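Local atomic coordinates of solute-binding protein (Thermoactinomyces vulgaris, PDB entry 2ZYO), a protein that binds cyclodextrins and linear maltodextrins such as maltotetraose, and probably hands them to a membrane transporter for uptake into the cell. Residues G41-T44 with K45-I49; L228-D231 with T232-L236; Y295-E298 with L299-L303; K374-P377 with E378-L381. All blocks are in the same frame, centred on the assembly; numbering follows the deposited sequence.

Interaction 1: residues G41-T44 with K45-I49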
loop_
_atom_site.group_PDB
_atom_site.type_symbol
_atom_site.label_atom_id
_atom_site.label_comp_id
_atom_site.label_asym_id
_atom_site.label_seq_id
_atom_site.Cartn_x
_atom_site.Cartn_y
_atom_site.Cartn_z
ATOM N N GLY A 41 -18.287 18.732 6.303
ATOM C CA GLY A 41 -19.365 19.446 6.988
ATOM C C GLY A 41 -18.866 20.367 8.087
ATOM O O GLY A 41 -19.333 21.506 8.209
ATOM N N GLU A 42 -17.915 19.877 8.882
ATOM C CA GLU A 42 -17.300 20.679 9.947
ATOM C C GLU A 42 -16.500 21.861 9.395
ATOM O O GLU A 42 -16.501 22.939 9.988
ATOM C CB GLU A 42 -16.414 19.817 10.854
ATOM C CG GLU A 42 -17.177 18.824 11.738
ATOM C CD GLU A 42 -17.993 19.487 12.844
ATOM O OE1 GLU A 42 -17.652 20.613 13.275
ATOM O OE2 GLU A 42 -18.979 18.871 13.296
ATOM N N PHE A 43 -15.820 21.658 8.266
ATOM C CA PHE A 43 -15.107 22.749 7.595
ATOM C C PHE A 43 -16.084 23.835 7.147
ATOM O O PHE A 43 -15.828 25.024 7.335
ATOM C CB PHE A 43 -14.295 22.229 6.403
ATOM C CG PHE A 43 -13.438 23.279 5.741
ATOM C CD1 PHE A 43 -12.169 23.571 6.226
ATOM C CD2 PHE A 43 -13.900 23.968 4.622
ATOM C CE1 PHE A 43 -11.372 24.540 5.610
ATOM C CE2 PHE A 43 -13.114 24.938 4.004
ATOM C CZ PHE A 43 -11.848 25.222 4.500
ATOM N N THR A 44 -17.204 23.414 6.563
ATOM C CA THR A 44 -18.255 24.335 6.128
ATOM C C THR A 44 -18.834 25.114 7.310
ATOM O O THR A 44 -19.047 26.328 7.224
ATOM C CB THR A 44 -19.369 23.576 5.377
ATOM O OG1 THR A 44 -18.826 23.025 4.171
ATOM C CG2 THR A 44 -20.521 24.499 5.028
ATOM N N LYS A 45 -19.064 24.411 8.415
ATOM C CA LYS A 45 -19.574 25.020 9.642
ATOM C C LYS A 45 -18.612 26.090 10.164
ATOM O O LYS A 45 -19.040 27.141 10.639
ATOM C CB LYS A 45 -19.786 23.942 10.703
ATOM C CG LYS A 45 -20.708 24.329 11.848
ATOM C CD LYS A 45 -20.809 23.182 12.843
ATOM C CE LYS A 45 -21.899 23.408 13.871
ATOM N NZ LYS A 45 -21.803 22.407 14.973
ATOM N N LYS A 46 -17.315 25.814 10.050
ATOM C CA LYS A 46 -16.271 26.705 10.546
ATOM C C LYS A 46 -16.071 27.931 9.653
ATOM O O LYS A 46 -15.868 29.040 10.154
ATOM C CB LYS A 46 -14.953 25.931 10.700
ATOM C CG LYS A 46 -13.765 26.763 11.166
ATOM C CD LYS A 46 -12.477 25.955 11.141
ATOM C CE LYS A 46 -11.269 26.845 11.386
ATOM N NZ LYS A 46 -9.999 26.066 11.387
ATOM N N THR A 47 -16.140 27.729 8.338
ATOM C CA THR A 47 -15.693 28.740 7.372
ATOM C C THR A 47 -16.800 29.407 6.559
ATOM O O THR A 47 -16.596 30.489 6.004
ATOM C CB THR A 47 -14.692 28.144 6.361
ATOM O OG1 THR A 47 -15.357 27.150 5.572
ATOM C CG2 THR A 47 -13.491 27.522 7.072
ATOM N N GLY A 48 -17.952 28.748 6.463
ATOM C CA GLY A 48 -19.036 29.214 5.600
ATOM C C GLY A 48 -18.834 28.880 4.130
ATOM O O GLY A 48 -19.608 29.322 3.281
ATOM N N ILE A 49 -17.795 28.102 3.830
ATOM C CA ILE A 49 -17.515 27.655 2.464
ATOM C C ILE A 49 -18.199 26.314 2.233
ATOM O O ILE A 49 -17.979 25.371 2.991
ATOM C CB ILE A 49 -15.991 27.517 2.219
ATOM C CG1 ILE A 49 -15.299 28.874 2.401
ATOM C CG2 ILE A 49 -15.704 26.922 0.829
ATOM C CD1 ILE A 49 -13.803 28.789 2.654
#
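T47 and F43, one helical turn apart, are joined by polar bonds and by packing at once. F43 O accepts two donors from T47: the backbone N at 2.9 Å, and OG1 at 2.8 Å, the hydroxyl standing above the carbonyl plane rather than on a lone pair. With chi1 at 65°, T47 OG1 sits between its own backbone N and carbonyl carbon. From there it can turn back to F43 O and also accept I49 N at 3.1 Å, the bond that makes an ST turn. T44 contributes the other side-chain bond, OG1 to I49 O at 2.8 Å, with the hydroxyl in the carbonyl plane; A40 O is a second partner of the same hydroxyl. Among the backbone bonds, K45 N to G41 O and K46 N to E42 O are regular helical pairs, and G48 N closes on T44 O at 2.8 Å just where G48 leaves helical geometry with positive phi.

The apolar contacts centre on the F43 ring, which lies anti to its backbone N (chi1 -175°). T47 CG2 rests over one face, 3.9 Å from the ring centroid, as a CH-pi contact, and I49 CD1 approaches F43 CE2 obliquely at 4.1 Å. The ring of F302, in helix 293-302, meets F43 edge-to-face. E42 and K45 run side by side at the surface without their charged ends touching.

Together these bonds finish the C-terminal end of helix 30-47 and lead the chain into strand 50-55, the second strand of the beta-alpha-beta unit that begins with strand 20-25.

Interaction 2: residues L228-D231 with T232-L236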
loop_
_atom_site.group_PDB
_atom_site.type_symbol
_atom_site.label_atom_id
_atom_site.label_comp_id
_atom_site.label_asym_id
_atom_site.label_seq_id
_atom_site.Cartn_x
_atom_site.Cartn_y
_atom_site.Cartn_z
ATOM N N LEU A 228 -1.391 -20.749 -7.195
ATOM C CA LEU A 228 -2.287 -20.137 -6.212
ATOM C C LEU A 228 -2.665 -18.695 -6.558
ATOM O O LEU A 228 -1.939 -18.002 -7.274
ATOM C CB LEU A 228 -1.686 -20.224 -4.798
ATOM C CG LEU A 228 -0.415 -19.437 -4.453
ATOM C CD1 LEU A 228 -0.745 -18.004 -4.068
ATOM C CD2 LEU A 228 0.351 -20.110 -3.325
ATOM N N LYS A 229 -3.814 -18.268 -6.042
ATOM C CA LYS A 229 -4.290 -16.894 -6.182
ATOM C C LYS A 229 -4.758 -16.374 -4.823
ATOM O O LYS A 229 -4.740 -17.112 -3.836
ATOM C CB LYS A 229 -5.428 -16.822 -7.207
ATOM C CG LYS A 229 -4.972 -16.746 -8.665
ATOM C CD LYS A 229 -5.035 -15.318 -9.226
ATOM C CE LYS A 229 -3.852 -14.447 -8.793
ATOM N NZ LYS A 229 -2.552 -14.891 -9.379
ATOM N N ALA A 230 -5.175 -15.109 -4.779
ATOM C CA ALA A 230 -5.677 -14.490 -3.548
ATOM C C ALA A 230 -6.781 -15.315 -2.889
ATOM O O ALA A 230 -6.798 -15.478 -1.666
ATOM C CB ALA A 230 -6.167 -13.076 -3.822
ATOM N N ASP A 231 -7.691 -15.845 -3.704
ATOM C CA ASP A 231 -8.826 -16.605 -3.187
ATOM C C ASP A 231 -8.430 -17.942 -2.564
ATOM O O ASP A 231 -9.104 -18.426 -1.654
ATOM C CB ASP A 231 -9.878 -16.828 -4.271
ATOM C CG ASP A 231 -11.195 -17.298 -3.698
ATOM O OD1 ASP A 231 -11.924 -16.464 -3.117
ATOM O OD2 ASP A 231 -11.495 -18.503 -3.817
ATOM N N THR A 232 -7.349 -18.539 -3.064
ATOM C CA THR A 232 -6.801 -19.766 -2.486
ATOM C C THR A 232 -6.389 -19.503 -1.038
ATOM O O THR A 232 -6.751 -20.254 -0.132
ATOM C CB THR A 232 -5.572 -20.270 -3.279
ATOM O OG1 THR A 232 -5.818 -20.148 -4.686
ATOM C CG2 THR A 232 -5.262 -21.722 -2.939
ATOM N N VAL A 233 -5.641 -18.419 -0.841
ATOM C CA VAL A 233 -5.145 -18.021 0.476
ATOM C C VAL A 233 -6.299 -17.650 1.409
ATOM O O VAL A 233 -6.383 -18.151 2.533
ATOM C CB VAL A 233 -4.146 -16.839 0.357
ATOM C CG1 VAL A 233 -3.654 -16.387 1.729
ATOM C CG2 VAL A 233 -2.972 -17.226 -0.529
ATOM N N ASN A 234 -7.189 -16.783 0.931
ATOM C CA ASN A 234 -8.312 -16.310 1.733
ATOM C C ASN A 234 -9.320 -17.409 2.053
ATOM O O ASN A 234 -9.737 -17.556 3.202
ATOM C CB ASN A 234 -8.995 -15.123 1.051
ATOM C CG ASN A 234 -8.073 -13.925 0.909
ATOM O OD1 ASN A 234 -7.194 -13.701 1.741
ATOM N ND2 ASN A 234 -8.269 -13.152 -0.150
ATOM N N GLY A 235 -9.689 -18.185 1.037
ATOM C CA GLY A 235 -10.632 -19.290 1.206
ATOM C C GLY A 235 -10.169 -20.294 2.245
ATOM O O GLY A 235 -10.931 -20.673 3.136
ATOM N N LEU A 236 -8.908 -20.708 2.137
ATOM C CA LEU A 236 -8.345 -21.691 3.058
ATOM C C LEU A 236 -8.154 -21.162 4.477
ATOM O O LEU A 236 -8.341 -21.904 5.440
ATOM C CB LEU A 236 -7.051 -22.295 2.505
ATOM C CG LEU A 236 -7.247 -23.245 1.318
ATOM C CD1 LEU A 236 -5.915 -23.716 0.766
ATOM C CD2 LEU A 236 -8.115 -24.435 1.709
HETATM O O HOH W 1 -10.364 -13.729 -2.012
#
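K229 N donates to T232 OG1 over 3.1 Å in a nearly straight bond, 170° at the hydrogen. K229 is the N-cap of helix 230-238, and the threonine three residues on supplies the acceptor for its N-H. A chi1 of -42° puts OG1 beside T232's own backbone N, where K229 N meets it. A valine in place of T232 would probably leave the K229 N-H without this acceptor and the entry to the helix less firmly fixed.

The first turn follows in the backbone. N234 N reaches A230 O at 2.9 Å in the carbonyl plane, and G235 N reaches D231 O at 2.8 Å from above the plane, whereas K229 O receives only weak bonds from T232 N and V233 N. A water accepts from N234 ND2 at 2.9 Å and donates weakly to D231 OD1, linking the two side chains. The other end of that amide is held elsewhere, since N234 OD1 is bonded to Y255 OH.

Packing is lighter. L228 CD1 comes within 4.3 Å of V233 CG2, and V233 continues onto V245 of strand 242-247. L228 O is bonded to N172 ND2, which ties the segment before the helix to a neighbouring loop.

The K229-T232 bond is one half of a capping box, the reciprocal half missing because the N-cap lysine offers no acceptor; the helix it opens carries A230, whose side chain lies about 7 Å from a bound glucose.

Interaction 3: residues Y295-E298 with L299-L303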
loop_
_atom_site.group_PDB
_atom_site.type_symbol
_atom_site.label_atom_id
_atom_site.label_comp_id
_atom_site.label_asym_id
_atom_site.label_seq_id
_atom_site.Cartn_x
_atom_site.Cartn_y
_atom_site.Cartn_z
ATOM N N TYR A 295 -6.992 27.913 -0.366
ATOM C CA TYR A 295 -8.158 27.494 0.407
ATOM C C TYR A 295 -8.340 25.975 0.400
ATOM O O TYR A 295 -8.672 25.385 1.430
ATOM C CB TYR A 295 -9.427 28.180 -0.100
ATOM C CG TYR A 295 -9.668 29.557 0.480
ATOM C CD1 TYR A 295 -9.228 30.705 -0.185
ATOM C CD2 TYR A 295 -10.353 29.714 1.686
ATOM C CE1 TYR A 295 -9.462 31.976 0.343
ATOM C CE2 TYR A 295 -10.588 30.979 2.221
ATOM C CZ TYR A 295 -10.141 32.101 1.545
ATOM O OH TYR A 295 -10.380 33.348 2.076
ATOM N N ALA A 296 -8.114 25.346 -0.754
ATOM C CA ALA A 296 -8.222 23.888 -0.856
ATOM C C ALA A 296 -7.187 23.183 0.015
ATOM O O ALA A 296 -7.468 22.127 0.578
ATOM C CB ALA A 296 -8.104 23.433 -2.304
ATOM N N THR A 297 -6.001 23.780 0.133
ATOM C CA THR A 297 -4.935 23.231 0.974
ATOM C C THR A 297 -5.274 23.381 2.459
ATOM O O THR A 297 -4.911 22.530 3.273
ATOM C CB THR A 297 -3.567 23.864 0.639
ATOM O OG1 THR A 297 -3.267 23.626 -0.741
ATOM C CG2 THR A 297 -2.453 23.269 1.492
ATOM N N GLU A 298 -5.979 24.458 2.805
ATOM C CA GLU A 298 -6.509 24.620 4.156
ATOM C C GLU A 298 -7.556 23.547 4.465
ATOM O O GLU A 298 -7.565 22.985 5.558
ATOM C CB GLU A 298 -7.068 26.030 4.367
ATOM C CG GLU A 298 -5.968 27.082 4.438
ATOM C CD GLU A 298 -6.475 28.511 4.437
ATOM O OE1 GLU A 298 -7.648 28.746 4.074
ATOM O OE2 GLU A 298 -5.674 29.407 4.788
ATOM N N LEU A 299 -8.424 23.257 3.495
ATOM C CA LEU A 299 -9.380 22.161 3.642
ATOM C C LEU A 299 -8.654 20.824 3.804
ATOM O O LEU A 299 -9.011 20.016 4.663
ATOM C CB LEU A 299 -10.354 22.116 2.454
ATOM C CG LEU A 299 -11.296 20.910 2.326
ATOM C CD1 LEU A 299 -12.248 20.769 3.516
ATOM C CD2 LEU A 299 -12.073 21.006 1.031
ATOM N N MET A 300 -7.628 20.601 2.984
ATOM C CA MET A 300 -6.848 19.367 3.047
ATOM C C MET A 300 -6.256 19.140 4.436
ATOM O O MET A 300 -6.260 18.018 4.944
ATOM C CB MET A 300 -5.734 19.377 2.004
ATOM C CG MET A 300 -4.987 18.055 1.920
ATOM S SD MET A 300 -3.507 18.102 0.898
ATOM C CE MET A 300 -4.220 18.256 -0.741
ATOM N N GLN A 301 -5.736 20.210 5.035
ATOM C CA GLN A 301 -5.203 20.146 6.394
ATOM C C GLN A 301 -6.309 19.857 7.407
ATOM O O GLN A 301 -6.118 19.072 8.338
ATOM C CB GLN A 301 -4.479 21.443 6.756
ATOM C CG GLN A 301 -3.164 21.631 6.033
ATOM C CD GLN A 301 -2.600 23.021 6.217
ATOM O OE1 GLN A 301 -1.941 23.306 7.216
ATOM N NE2 GLN A 301 -2.846 23.891 5.247
ATOM N N PHE A 302 -7.466 20.485 7.214
ATOM C CA PHE A 302 -8.606 20.279 8.103
ATOM C C PHE A 302 -9.060 18.818 8.087
ATOM O O PHE A 302 -9.430 18.264 9.124
ATOM C CB PHE A 302 -9.763 21.216 7.731
ATOM C CG PHE A 302 -10.870 21.236 8.741
ATOM C CD1 PHE A 302 -10.846 22.134 9.805
ATOM C CD2 PHE A 302 -11.943 20.355 8.632
ATOM C CE1 PHE A 302 -11.873 22.150 10.748
ATOM C CE2 PHE A 302 -12.971 20.364 9.573
ATOM C CZ PHE A 302 -12.935 21.263 10.629
ATOM N N LEU A 303 -9.003 18.198 6.909
ATOM C CA LEU A 303 -9.433 16.809 6.738
ATOM C C LEU A 303 -8.414 15.792 7.253
ATOM O O LEU A 303 -8.727 14.607 7.362
ATOM C CB LEU A 303 -9.740 16.517 5.264
ATOM C CG LEU A 303 -10.873 17.289 4.579
ATOM C CD1 LEU A 303 -10.902 16.961 3.096
ATOM C CD2 LEU A 303 -12.228 16.999 5.220
#
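Q301 reaches back over T297 because its CG stands anti to the carbonyl carbon, beside its own backbone N (chi1 -71°), and the chain then runs extended before the amide turns in. This carries NE2 to T297 O at 3.2 Å. The oxygen lies close to the plane of the Q301 amide and the bond is fairly straight (159° at the hydrogen), yet NE2 stands 60° out of the T297 carbonyl plane. The backbone N of Q301 holds the same oxygen at 3.0 Å from the opposite face. T297 O is therefore gripped from both faces of its plane by one residue, and the glutamine side chain is laid along the helix. Its NE2 also passes T297 CG2 at 3.8 Å. The T297 methyl lies anti to the backbone N, while its OG1 is turned to the preceding turn, where it bonds to P293 O.

The remaining bonds are the regular helical ones: L299 N to Y295 O, M300 N to A296 O at 2.9 Å, and F302 N to E298 O at 3.0 Å. Side-chain contacts along this helix are otherwise slight, because most of its apolar groups face other elements.

A296, L299, M300 and L303 meet L77 of strand 77-81; A296 and T297 meet L286, and M300 meets W284, of strand 278-287; toward helix 30-47, L299 packs on F43 and L303 touches W39.

Interaction 4: residues K374-P377 with E378-L381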
loop_
_atom_site.group_PDB
_atom_site.type_symbol
_atom_site.label_atom_id
_atom_site.label_comp_id
_atom_site.label_asym_id
_atom_site.label_seq_id
_atom_site.Cartn_x
_atom_site.Cartn_y
_atom_site.Cartn_z
ATOM N N LYS A 374 9.650 -24.299 -14.210
ATOM C CA LYS A 374 9.890 -24.165 -15.646
ATOM C C LYS A 374 11.218 -23.473 -15.929
ATOM O O LYS A 374 11.873 -23.759 -16.935
ATOM C CB LYS A 374 8.739 -23.417 -16.321
ATOM C CG LYS A 374 7.452 -24.222 -16.402
ATOM C CD LYS A 374 6.356 -23.469 -17.132
ATOM C CE LYS A 374 5.088 -24.307 -17.218
ATOM N NZ LYS A 374 3.967 -23.562 -17.849
ATOM N N GLN A 375 11.607 -22.563 -15.038
ATOM C CA GLN A 375 12.863 -21.830 -15.158
ATOM C C GLN A 375 13.568 -21.690 -13.817
ATOM O O GLN A 375 12.932 -21.742 -12.763
ATOM C CB GLN A 375 12.615 -20.437 -15.734
ATOM C CG GLN A 375 12.337 -20.409 -17.221
ATOM C CD GLN A 375 12.164 -19.002 -17.738
ATOM O OE1 GLN A 375 11.251 -18.286 -17.329
ATOM N NE2 GLN A 375 13.043 -18.593 -18.644
ATOM N N THR A 376 14.885 -21.507 -13.865
ATOM C CA THR A 376 15.659 -21.204 -12.666
ATOM C C THR A 376 15.399 -19.745 -12.277
ATOM O O THR A 376 15.004 -18.945 -13.128
ATOM C CB THR A 376 17.178 -21.409 -12.880
ATOM O OG1 THR A 376 17.668 -20.448 -13.823
ATOM C CG2 THR A 376 17.484 -22.825 -13.375
ATOM N N PRO A 377 15.593 -19.399 -10.991
ATOM C CA PRO A 377 15.508 -18.003 -10.558
ATOM C C PRO A 377 16.259 -17.023 -11.469
ATOM O O PRO A 377 15.684 -16.011 -11.873
ATOM C CB PRO A 377 16.130 -18.045 -9.162
ATOM C CG PRO A 377 15.734 -19.384 -8.659
ATOM C CD PRO A 377 15.857 -20.297 -9.851
ATOM N N GLU A 378 17.513 -17.335 -11.799
ATOM C CA GLU A 378 18.341 -16.467 -12.644
ATOM C C GLU A 378 17.741 -16.267 -14.038
ATOM O O GLU A 378 17.680 -15.140 -14.531
ATOM C CB GLU A 378 19.767 -17.016 -12.751
ATOM C CG GLU A 378 20.753 -16.103 -13.480
ATOM C CD GLU A 378 22.144 -16.702 -13.576
ATOM O OE1 GLU A 378 22.772 -16.937 -12.518
ATOM O OE2 GLU A 378 22.615 -16.938 -14.711
ATOM N N GLN A 379 17.305 -17.364 -14.660
ATOM C CA GLN A 379 16.709 -17.331 -16.000
ATOM C C GLN A 379 15.413 -16.521 -16.024
ATOM O O GLN A 379 15.205 -15.700 -16.920
ATOM C CB GLN A 379 16.440 -18.753 -16.512
ATOM C CG GLN A 379 17.685 -19.570 -16.852
ATOM C CD GLN A 379 17.391 -21.057 -17.025
ATOM O OE1 GLN A 379 16.428 -21.589 -16.462
ATOM N NE2 GLN A 379 18.229 -21.735 -17.803
ATOM N N ALA A 380 14.550 -16.757 -15.035
ATOM C CA ALA A 380 13.259 -16.076 -14.950
ATOM C C ALA A 380 13.420 -14.576 -14.724
ATOM O O ALA A 380 12.708 -13.775 -15.335
ATOM C CB ALA A 380 12.399 -16.694 -13.861
ATOM N N LEU A 381 14.359 -14.202 -13.856
ATOM C CA LEU A 381 14.603 -12.792 -13.555
ATOM C C LEU A 381 15.238 -12.061 -14.733
ATOM O O LEU A 381 14.863 -10.927 -15.029
ATOM C CB LEU A 381 15.465 -12.632 -12.300
ATOM C CG LEU A 381 14.829 -13.000 -10.954
ATOM C CD1 LEU A 381 15.868 -12.909 -9.855
ATOM C CD2 LEU A 381 13.618 -12.128 -10.631
#
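Q379 folds back along T376, its side chain passing the threonine hydroxyl before the amide reaches the backbone. Q379 CB lies 3.4 Å from T376 OG1, and CG comes closer still, at 3.2 Å. CD follows at a similar separation. The tip, OE1, then accepts the backbone N of T376 over 3.0 Å in a nearly straight bond, 174° at the hydrogen. OE1 is also 3.1 Å from T376 OG1, a weak and unsettled contact.

The return bond runs from Q379 N to T376 OG1 at 3.2 Å. T376 is the N-cap of helix 377-394, and with chi1 at 66° its OG1 is turned over the first turn, where Q379 N meets it. The two reciprocal bonds make a capping box, side chain to backbone in each direction. P377, the first residue of the helix, has no N-H to satisfy, and its ring packs on M212, N213 and Q216 of helix 206-220. Backbone bonds continue the turn, A380 N to T376 O at 2.9 Å and L381 N to P377 O.

Q375 extends over the same turn, its amide plane 32° from that of Q379. OE1 of Q375 rests 3.8 Å from A380 CA, and NE2 is hydrogen-bonded to D383 OD2. Cutting Q375 back to an alanine removes the amide, which would probably leave the D383 carboxylate without this donor and open a gap beside A380. A366 and V370 of helix 360-371 cover the A380 methyl, Q375 touches F369 of that helix, and L381 reaches I363.

How the interactions relate
Interactions 1 and 3 belong together: their centres are 11 Å apart, and helix 30-47 packs directly on helix 293-302, with L299 CD1 3.6 Å from F43 CG. The other two lie apart, interaction 4 on the opposite side of the chain's centre from both, with interaction 2 about 25 Å from it between centres. Interaction 3 is the most buried, with four of its eight touching residues buried and one exposed; interactions 1 and 4 each have three exposed. Residues 41-49 end a helix, residues 228-236 and 374-381 begin one, each with a side chain accepting a backbone N-H, and in residues 295-303 a glutamine doubles one backbone bond.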